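Local coordinates for protein Myo-inositol phosphohydrolase (PDB 4WU3) that probably removes phosphate from inositol hexakisphosphate (phytate) as a phosphatase of the protein-tyrosine-phosphatase-like phytase family, and binds an inositol tetrakisphosphate in its pockets, at residues Y504-A508 and E522-F526; W514-I520 and A549-M553. The protein carries 2 engineered substitutions. All coordinates share one frame; numbering follows the deposited sequence.

Interaction 1 (Y504-A508 and E522-F526); sequences YYRIA and EFINF
Tyr-505 reaches from the edge strand 503-509 toward helix 517-529 and meets it in two ways, with its hydroxyl at Glu-522 and one ring face at Phe-526. The hydroxyl donates to Glu-522 OE2, OH to OE2 2.6 Å, on the anti lone pair, pointing away from the other carboxylate oxygen. Ring and carboxylate planes stand nearly perpendicular, at 88°. Glu-522 runs extended beyond CG, and that CG lies in the plane of the tyrosine ring at its edge, 3.2 Å from Tyr-505 OH. One turn on, Phe-526 CD1 sits 3.8 Å from Tyr-505 CD1, over the rim of the ring; the two rings are inclined at 48°, their side chains running past each other in opposite directions. Ile-507, the next residue facing the helix, places CD1 3.9 Å from Phe-523 CB and slides CG1 along Glu-522 CG. Two waters extend the polar side: one donates to both Tyr-505 OH and the Glu-522 carbonyl, the other accepts from Ala-508 N and donates to Glu-522 OE1. Lys-449 forms a salt bridge with Glu-522 OE2 and a cation-pi contact with Tyr-505. With a hydroxyl and an ammonium group both on OE2, the carboxylate is probably kept ionised, and its direct and water-mediated bonds tie the helix to the strand beside an apolar patch of aromatic and aliphatic carbon.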
ATOM      1  N   TYR A 504     -22.982 -31.874  32.560  1.00 11.48           N
ATOM      2  CA  TYR A 504     -22.323 -30.848  31.786  1.00 11.48           C
ATOM      3  C   TYR A 504     -21.645 -31.441  30.571  1.00 11.53           C
ATOM      4  O   TYR A 504     -21.024 -32.485  30.651  1.00 12.00           O
ATOM      5  CB  TYR A 504     -21.295 -30.126  32.655  1.00 11.41           C
ATOM      6  CG  TYR A 504     -20.489 -29.052  31.951  1.00 10.43           C
ATOM      7  CD1 TYR A 504     -20.990 -27.758  31.812  1.00 11.35           C
ATOM      8  CD2 TYR A 504     -19.222 -29.321  31.455  1.00  9.64           C
ATOM      9  CE1 TYR A 504     -20.256 -26.769  31.181  1.00 10.12           C
ATOM     10  CE2 TYR A 504     -18.474 -28.346  30.832  1.00  9.51           C
ATOM     11  CZ  TYR A 504     -18.992 -27.068  30.698  1.00 10.82           C
ATOM     12  OH  TYR A 504     -18.251 -26.084  30.072  1.00 10.62           O
ATOM     13  N   TYR A 505     -21.782 -30.771  29.436  1.00 11.38           N
ATOM     14  CA  TYR A 505     -21.042 -31.152  28.250  1.00 11.66           C
ATOM     15  C   TYR A 505     -20.586 -29.892  27.511  1.00 12.38           C
ATOM     16  O   TYR A 505     -21.314 -28.909  27.419  1.00 12.71           O
ATOM     17  CB  TYR A 505     -21.868 -32.077  27.339  1.00 12.17           C
ATOM     18  CG  TYR A 505     -21.014 -32.778  26.308  1.00 12.62           C
ATOM     19  CD1 TYR A 505     -20.433 -34.009  26.574  1.00 12.41           C
ATOM     20  CD2 TYR A 505     -20.750 -32.186  25.081  1.00 13.34           C
ATOM     21  CE1 TYR A 505     -19.618 -34.634  25.643  1.00 11.91           C
ATOM     22  CE2 TYR A 505     -19.939 -32.799  24.144  1.00 12.89           C
ATOM     23  CZ  TYR A 505     -19.371 -34.022  24.428  1.00 13.16           C
ATOM     24  OH  TYR A 505     -18.552 -34.615  23.489  1.00 11.73           O
ATOM     25  N   ARG A 506     -19.362 -29.937  27.001  1.00 12.89           N
ATOM     26  CA  ARG A 506     -18.731 -28.792  26.379  1.00 13.04           C
ATOM     27  C   ARG A 506     -18.435 -29.034  24.904  1.00 11.88           C
ATOM     28  O   ARG A 506     -17.769 -30.000  24.559  1.00 10.47           O
ATOM     29  CB  ARG A 506     -17.413 -28.500  27.103  1.00 13.88           C
ATOM     30  CG  ARG A 506     -16.654 -27.299  26.558  1.00 14.91           C
ATOM     31  CD  ARG A 506     -17.361 -26.013  26.913  1.00 15.53           C
ATOM     32  NE  ARG A 506     -16.533 -24.846  26.646  1.00 16.65           N
ATOM     33  CZ  ARG A 506     -15.676 -24.309  27.510  1.00 16.16           C
ATOM     34  NH1 ARG A 506     -15.512 -24.835  28.713  1.00 18.48           N
ATOM     35  NH2 ARG A 506     -14.978 -23.240  27.166  1.00 16.37           N
ATOM     36  N   ILE A 507     -18.934 -28.160  24.034  1.00 10.56           N
ATOM     37  CA  ILE A 507     -18.473 -28.124  22.650  1.00 10.73           C
ATOM     38  C   ILE A 507     -17.840 -26.752  22.416  1.00 10.84           C
ATOM     39  O   ILE A 507     -18.454 -25.710  22.683  1.00  9.38           O
ATOM     40  CB  ILE A 507     -19.619 -28.392  21.643  1.00 11.96           C
ATOM     41  CG1 ILE A 507     -20.212 -29.779  21.891  1.00 12.56           C
ATOM     42  CG2 ILE A 507     -19.105 -28.310  20.213  1.00 12.05           C
ATOM     43  CD1 ILE A 507     -21.492 -30.057  21.138  1.00 12.86           C
ATOM     44  N   ALA A 508     -16.601 -26.751  21.943  1.00 10.39           N
ATOM     45  CA  ALA A 508     -15.849 -25.519  21.786  1.00 10.82           C
ATOM     46  C   ALA A 508     -16.130 -24.847  20.435  1.00 11.77           C
ATOM     47  O   ALA A 508     -15.289 -24.844  19.532  1.00 12.80           O
ATOM     48  CB  ALA A 508     -14.361 -25.795  21.959  1.00 10.47           C
ATOM     49  N   GLU A 522     -19.499 -34.002  16.929  1.00 16.02           N
ATOM     50  CA  GLU A 522     -19.435 -34.197  18.370  1.00 18.19           C
ATOM     51  C   GLU A 522     -20.843 -34.162  18.932  1.00 15.85           C
ATOM     52  O   GLU A 522     -21.203 -35.006  19.734  1.00 18.62           O
ATOM     53  CB  GLU A 522     -18.541 -33.155  19.058  1.00 19.29           C
ATOM     54  CG  GLU A 522     -18.479 -33.299  20.576  1.00 23.28           C
ATOM     55  CD  GLU A 522     -17.252 -32.656  21.205  1.00 26.17           C
ATOM     56  OE1 GLU A 522     -16.500 -31.944  20.503  1.00 25.22           O
ATOM     57  OE2 GLU A 522     -17.033 -32.869  22.418  1.00 31.22           O
ATOM     58  N   PHE A 523     -21.656 -33.208  18.502  1.00 14.42           N
ATOM     59  CA  PHE A 523     -23.021 -33.160  18.998  1.00 13.54           C
ATOM     60  C   PHE A 523     -23.853 -34.373  18.575  1.00 13.50           C
ATOM     61  O   PHE A 523     -24.625 -34.904  19.370  1.00 14.22           O
ATOM     62  CB  PHE A 523     -23.741 -31.891  18.570  1.00 13.36           C
ATOM     63  CG  PHE A 523     -25.166 -31.822  19.059  1.00 12.68           C
ATOM     64  CD1 PHE A 523     -25.444 -31.733  20.418  1.00 14.40           C
ATOM     65  CD2 PHE A 523     -26.219 -31.860  18.173  1.00 12.24           C
ATOM     66  CE1 PHE A 523     -26.756 -31.686  20.882  1.00 13.93           C
ATOM     67  CE2 PHE A 523     -27.531 -31.816  18.626  1.00 13.41           C
ATOM     68  CZ  PHE A 523     -27.802 -31.726  19.983  1.00 13.70           C
ATOM     69  N   ILE A 524     -23.726 -34.802  17.329  1.00 11.59           N
ATOM     70  CA  ILE A 524     -24.524 -35.929  16.857  1.00 11.98           C
ATOM     71  C   ILE A 524     -24.147 -37.196  17.626  1.00 12.33           C
ATOM     72  O   ILE A 524     -25.009 -37.938  18.114  1.00 12.77           O
ATOM     73  CB  ILE A 524     -24.356 -36.120  15.345  1.00 12.08           C
ATOM     74  CG1 ILE A 524     -24.969 -34.913  14.623  1.00 11.94           C
ATOM     75  CG2 ILE A 524     -24.989 -37.429  14.880  1.00 11.04           C
ATOM     76  CD1 ILE A 524     -24.631 -34.833  13.158  1.00 11.81           C
ATOM     77  N   ASN A 525     -22.852 -37.418  17.770  1.00 13.48           N
ATOM     78  CA  ASN A 525     -22.382 -38.509  18.588  1.00 15.89           C
ATOM     79  C   ASN A 525     -22.965 -38.414  19.997  1.00 14.27           C
ATOM     80  O   ASN A 525     -23.465 -39.398  20.526  1.00 14.29           O
ATOM     81  CB  ASN A 525     -20.856 -38.534  18.608  1.00 18.20           C
ATOM     82  CG  ASN A 525     -20.276 -38.920  17.262  1.00 22.69           C
ATOM     83  OD1 ASN A 525     -20.979 -39.442  16.392  1.00 25.22           O
ATOM     84  ND2 ASN A 525     -18.989 -38.671  17.084  1.00 28.13           N
ATOM     85  N   PHE A 526     -22.938 -37.229  20.595  1.00 13.70           N
ATOM     86  CA  PHE A 526     -23.535 -37.058  21.916  1.00 12.19           C
ATOM     87  C   PHE A 526     -24.984 -37.520  21.907  1.00 12.83           C
ATOM     88  O   PHE A 526     -25.402 -38.230  22.812  1.00 13.78           O
ATOM     89  CB  PHE A 526     -23.451 -35.603  22.388  1.00 12.36           C
ATOM     90  CG  PHE A 526     -24.161 -35.343  23.689  1.00 11.90           C
ATOM     91  CD1 PHE A 526     -23.522 -35.517  24.878  1.00 11.66           C
ATOM     92  CD2 PHE A 526     -25.462 -34.921  23.713  1.00 10.98           C
ATOM     93  CE1 PHE A 526     -24.170 -35.278  26.078  1.00 12.00           C
ATOM     94  CE2 PHE A 526     -26.113 -34.687  24.908  1.00 10.79           C
ATOM     95  CZ  PHE A 526     -25.466 -34.869  26.094  1.00 10.23           C
TER
HETATM   96  O   HOH W   1     -19.575 -36.335  21.583  1.00 27.91           O
HETATM   97  O   HOH W   2     -15.446 -28.923  20.475  1.00 26.05           O

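Interaction 2 (W514-I520 and A549-M553); sequences WPSAANI and AYMAM
Trp-514, Pro-515 and the first turn of helix 517-529 pack against helix 545-558, which leads out of the ligand-binding loop Ser-540 to Arg-546, the phosphate-binding P-loop of this phosphatase family. Pro-515 lies alongside the Tyr-550 ring, the two side chains pointing opposite ways, with Pro-515 CG 3.5 Å from Tyr-550 CE2. The tyrosine points its hydroxyl at the start of helix 517-529: Tyr-550 OH donates a weak hydrogen bond to Asn-519 O at 3.0 Å, with that carbonyl oxygen near the ring plane. Ser-516 is the N-cap of the same turn, its OG accepting from Asn-519 N at 3.1 Å. Met-553 fills the angle between proline, tryptophan and isoleucine. Met-553 SD lies 3.6 Å from Ile-520 CD1, the two side chains crossing at about a right angle, and 4.1 Å from Trp-514 CH2, an oblique Met-aromatic contact. Met-553 bends at its thioether (chi3 -91°), which sets its CE over the centre of the Tyr-550 ring and 4.0 Å from Pro-515 CG. Ala-549 CB lies more loosely, 4.4 Å from both Trp-514 CZ3 and Pro-515 CD, while that CD also sits over one face of the indole, near its rim. Phe-606 of helix 593-613 touches both Ile-520 and Met-553. Such buried packing of two helices on one side of the central sheet, one starting at the P-loop, is in keeping with the protein-tyrosine-phosphatase fold.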
ATOM      1  N   TRP A 514     -20.449 -20.486  11.686  1.00 10.18           N
ATOM      2  CA  TRP A 514     -21.171 -21.738  11.578  1.00  9.39           C
ATOM      3  C   TRP A 514     -20.356 -22.822  12.277  1.00  8.98           C
ATOM      4  O   TRP A 514     -19.172 -22.964  12.022  1.00  8.78           O
ATOM      5  CB  TRP A 514     -21.403 -22.083  10.113  1.00  8.86           C
ATOM      6  CG  TRP A 514     -21.990 -23.419   9.930  1.00  8.32           C
ATOM      7  CD1 TRP A 514     -21.355 -24.528   9.467  1.00  8.02           C
ATOM      8  CD2 TRP A 514     -23.334 -23.815  10.228  1.00  7.99           C
ATOM      9  NE1 TRP A 514     -22.222 -25.591   9.448  1.00  8.33           N
ATOM     10  CE2 TRP A 514     -23.442 -25.181   9.914  1.00  7.70           C
ATOM     11  CE3 TRP A 514     -24.454 -23.143  10.725  1.00  7.66           C
ATOM     12  CZ2 TRP A 514     -24.619 -25.893  10.085  1.00  7.82           C
ATOM     13  CZ3 TRP A 514     -25.620 -23.845  10.894  1.00  7.64           C
ATOM     14  CH2 TRP A 514     -25.700 -25.212  10.570  1.00  7.84           C
ATOM     15  N   PRO A 515     -20.982 -23.573  13.191  1.00  9.49           N
ATOM     16  CA  PRO A 515     -20.242 -24.620  13.884  1.00 10.58           C
ATOM     17  C   PRO A 515     -19.465 -25.522  12.917  1.00 11.56           C
ATOM     18  O   PRO A 515     -19.980 -25.900  11.873  1.00 11.57           O
ATOM     19  CB  PRO A 515     -21.340 -25.403  14.600  1.00 11.07           C
ATOM     20  CG  PRO A 515     -22.411 -24.396  14.834  1.00 10.68           C
ATOM     21  CD  PRO A 515     -22.384 -23.501  13.626  1.00  9.82           C
ATOM     22  N   SER A 516     -18.226 -25.859  13.260  1.00 12.90           N
ATOM     23  CA  SER A 516     -17.405 -26.687  12.382  1.00 12.98           C
ATOM     24  C   SER A 516     -17.987 -28.091  12.250  1.00 12.99           C
ATOM     25  O   SER A 516     -18.748 -28.549  13.102  1.00 13.55           O
ATOM     26  CB  SER A 516     -15.974 -26.763  12.908  1.00 13.09           C
ATOM     27  OG  SER A 516     -15.904 -27.609  14.040  1.00 14.47           O
ATOM     28  N   ALA A 517     -17.616 -28.769  11.177  1.00 12.82           N
ATOM     29  CA  ALA A 517     -18.002 -30.160  10.963  1.00 13.81           C
ATOM     30  C   ALA A 517     -17.708 -31.020  12.183  1.00 14.22           C
ATOM     31  O   ALA A 517     -18.568 -31.775  12.623  1.00 16.24           O
ATOM     32  CB  ALA A 517     -17.261 -30.723   9.761  1.00 13.91           C
ATOM     33  N   ALA A 518     -16.494 -30.903  12.721  1.00 13.62           N
ATOM     34  CA  ALA A 518     -16.095 -31.668  13.897  1.00 14.52           C
ATOM     35  C   ALA A 518     -17.033 -31.383  15.056  1.00 15.54           C
ATOM     36  O   ALA A 518     -17.439 -32.297  15.775  1.00 17.04           O
ATOM     37  CB  ALA A 518     -14.664 -31.333  14.298  1.00 14.59           C
ATOM     38  N   ASN A 519     -17.365 -30.107  15.234  1.00 14.52           N
ATOM     39  CA  ASN A 519     -18.217 -29.691  16.335  1.00 14.10           C
ATOM     40  C   ASN A 519     -19.638 -30.232  16.221  1.00 13.72           C
ATOM     41  O   ASN A 519     -20.267 -30.556  17.227  1.00 12.72           O
ATOM     42  CB  ASN A 519     -18.220 -28.170  16.459  1.00 14.94           C
ATOM     43  CG  ASN A 519     -16.956 -27.653  17.108  1.00 16.35           C
ATOM     44  OD1 ASN A 519     -16.165 -28.436  17.637  1.00 18.98           O
ATOM     45  ND2 ASN A 519     -16.758 -26.341  17.079  1.00 14.31           N
ATOM     46  N   ILE A 520     -20.122 -30.351  14.994  1.00 13.65           N
ATOM     47  CA  ILE A 520     -21.458 -30.874  14.747  1.00 13.77           C
ATOM     48  C   ILE A 520     -21.466 -32.392  14.926  1.00 15.69           C
ATOM     49  O   ILE A 520     -22.409 -32.946  15.481  1.00 16.15           O
ATOM     50  CB  ILE A 520     -21.969 -30.481  13.339  1.00 12.77           C
ATOM     51  CG1 ILE A 520     -22.244 -28.974  13.292  1.00 12.43           C
ATOM     52  CG2 ILE A 520     -23.228 -31.252  12.983  1.00 12.31           C
ATOM     53  CD1 ILE A 520     -22.784 -28.478  11.971  1.00 12.31           C
ATOM     54  N   ALA A 549     -28.352 -22.007  16.425  1.00  8.04           N
ATOM     55  CA  ALA A 549     -27.843 -22.960  15.437  1.00  8.12           C
ATOM     56  C   ALA A 549     -27.972 -24.409  15.935  1.00  8.43           C
ATOM     57  O   ALA A 549     -28.551 -25.263  15.268  1.00  7.81           O
ATOM     58  CB  ALA A 549     -26.389 -22.643  15.105  1.00  7.78           C
ATOM     59  N   TYR A 550     -27.433 -24.691  17.116  1.00  9.41           N
ATOM     60  CA  TYR A 550     -27.524 -26.040  17.669  1.00  9.45           C
ATOM     61  C   TYR A 550     -28.970 -26.443  17.967  1.00 10.24           C
ATOM     62  O   TYR A 550     -29.379 -27.576  17.662  1.00 10.73           O
ATOM     63  CB  TYR A 550     -26.621 -26.189  18.898  1.00  9.96           C
ATOM     64  CG  TYR A 550     -25.218 -26.603  18.513  1.00 10.00           C
ATOM     65  CD1 TYR A 550     -24.899 -27.947  18.313  1.00  9.56           C
ATOM     66  CD2 TYR A 550     -24.226 -25.657  18.296  1.00  9.39           C
ATOM     67  CE1 TYR A 550     -23.625 -28.327  17.934  1.00 10.07           C
ATOM     68  CE2 TYR A 550     -22.945 -26.031  17.921  1.00  9.90           C
ATOM     69  CZ  TYR A 550     -22.647 -27.364  17.741  1.00 10.49           C
ATOM     70  OH  TYR A 550     -21.366 -27.734  17.364  1.00 11.18           O
ATOM     71  N   MET A 551     -29.760 -25.531  18.527  1.00  9.50           N
ATOM     72  CA  MET A 551     -31.165 -25.854  18.789  1.00 10.16           C
ATOM     73  C   MET A 551     -31.918 -26.230  17.498  1.00 10.99           C
ATOM     74  O   MET A 551     -32.705 -27.177  17.485  1.00 10.56           O
ATOM     75  CB  MET A 551     -31.871 -24.707  19.507  1.00  9.82           C
ATOM     76  CG  MET A 551     -31.394 -24.485  20.931  1.00 10.06           C
ATOM     77  SD  MET A 551     -31.969 -22.945  21.663  1.00  9.32           S
ATOM     78  CE  MET A 551     -33.651 -23.419  22.074  1.00 10.22           C
ATOM     79  N   ALA A 552     -31.668 -25.490  16.420  1.00 11.11           N
ATOM     80  CA  ALA A 552     -32.300 -25.750  15.137  1.00 10.96           C
ATOM     81  C   ALA A 552     -31.850 -27.090  14.550  1.00 11.29           C
ATOM     82  O   ALA A 552     -32.639 -27.795  13.922  1.00 10.24           O
ATOM     83  CB  ALA A 552     -31.994 -24.616  14.166  1.00 10.88           C
ATOM     84  N   MET A 553     -30.583 -27.441  14.746  1.00 10.93           N
ATOM     85  CA  MET A 553     -30.073 -28.714  14.238  1.00 11.59           C
ATOM     86  C   MET A 553     -30.678 -29.904  14.983  1.00 12.07           C
ATOM     87  O   MET A 553     -31.014 -30.924  14.379  1.00 11.21           O
ATOM     88  CB  MET A 553     -28.550 -28.761  14.341  1.00 12.93           C
ATOM     89  CG  MET A 553     -27.846 -28.015  13.226  1.00 13.93           C
ATOM     90  SD  MET A 553     -26.070 -28.238  13.298  1.00 18.08           S
ATOM     91  CE  MET A 553     -25.554 -26.861  14.321  1.00 16.37           C
TER

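Helix 517-529 is common to both contacts: its first turn, with the loop leading into it, faces helix 545-558 in interaction 2, and the following turns face edge strand 503-509 in interaction 1, within the crossover to strand 535-539. Interaction 1 is partly buried and mixes a charged, hydrated side with hydrophobic packing; interaction 2 is buried and almost wholly apolar, with a single weak hydrogen bond across it. They meet directly where Phe-523 CB lies 3.6 Å from Tyr-550 CE1 and Ile-507 CG2 packs on Tyr-550 OH and Asn-519. A probable hydrogen bond from Asn-519 ND2 to Ala-508 O, 3.2 Å, also joins the helix start to the strand.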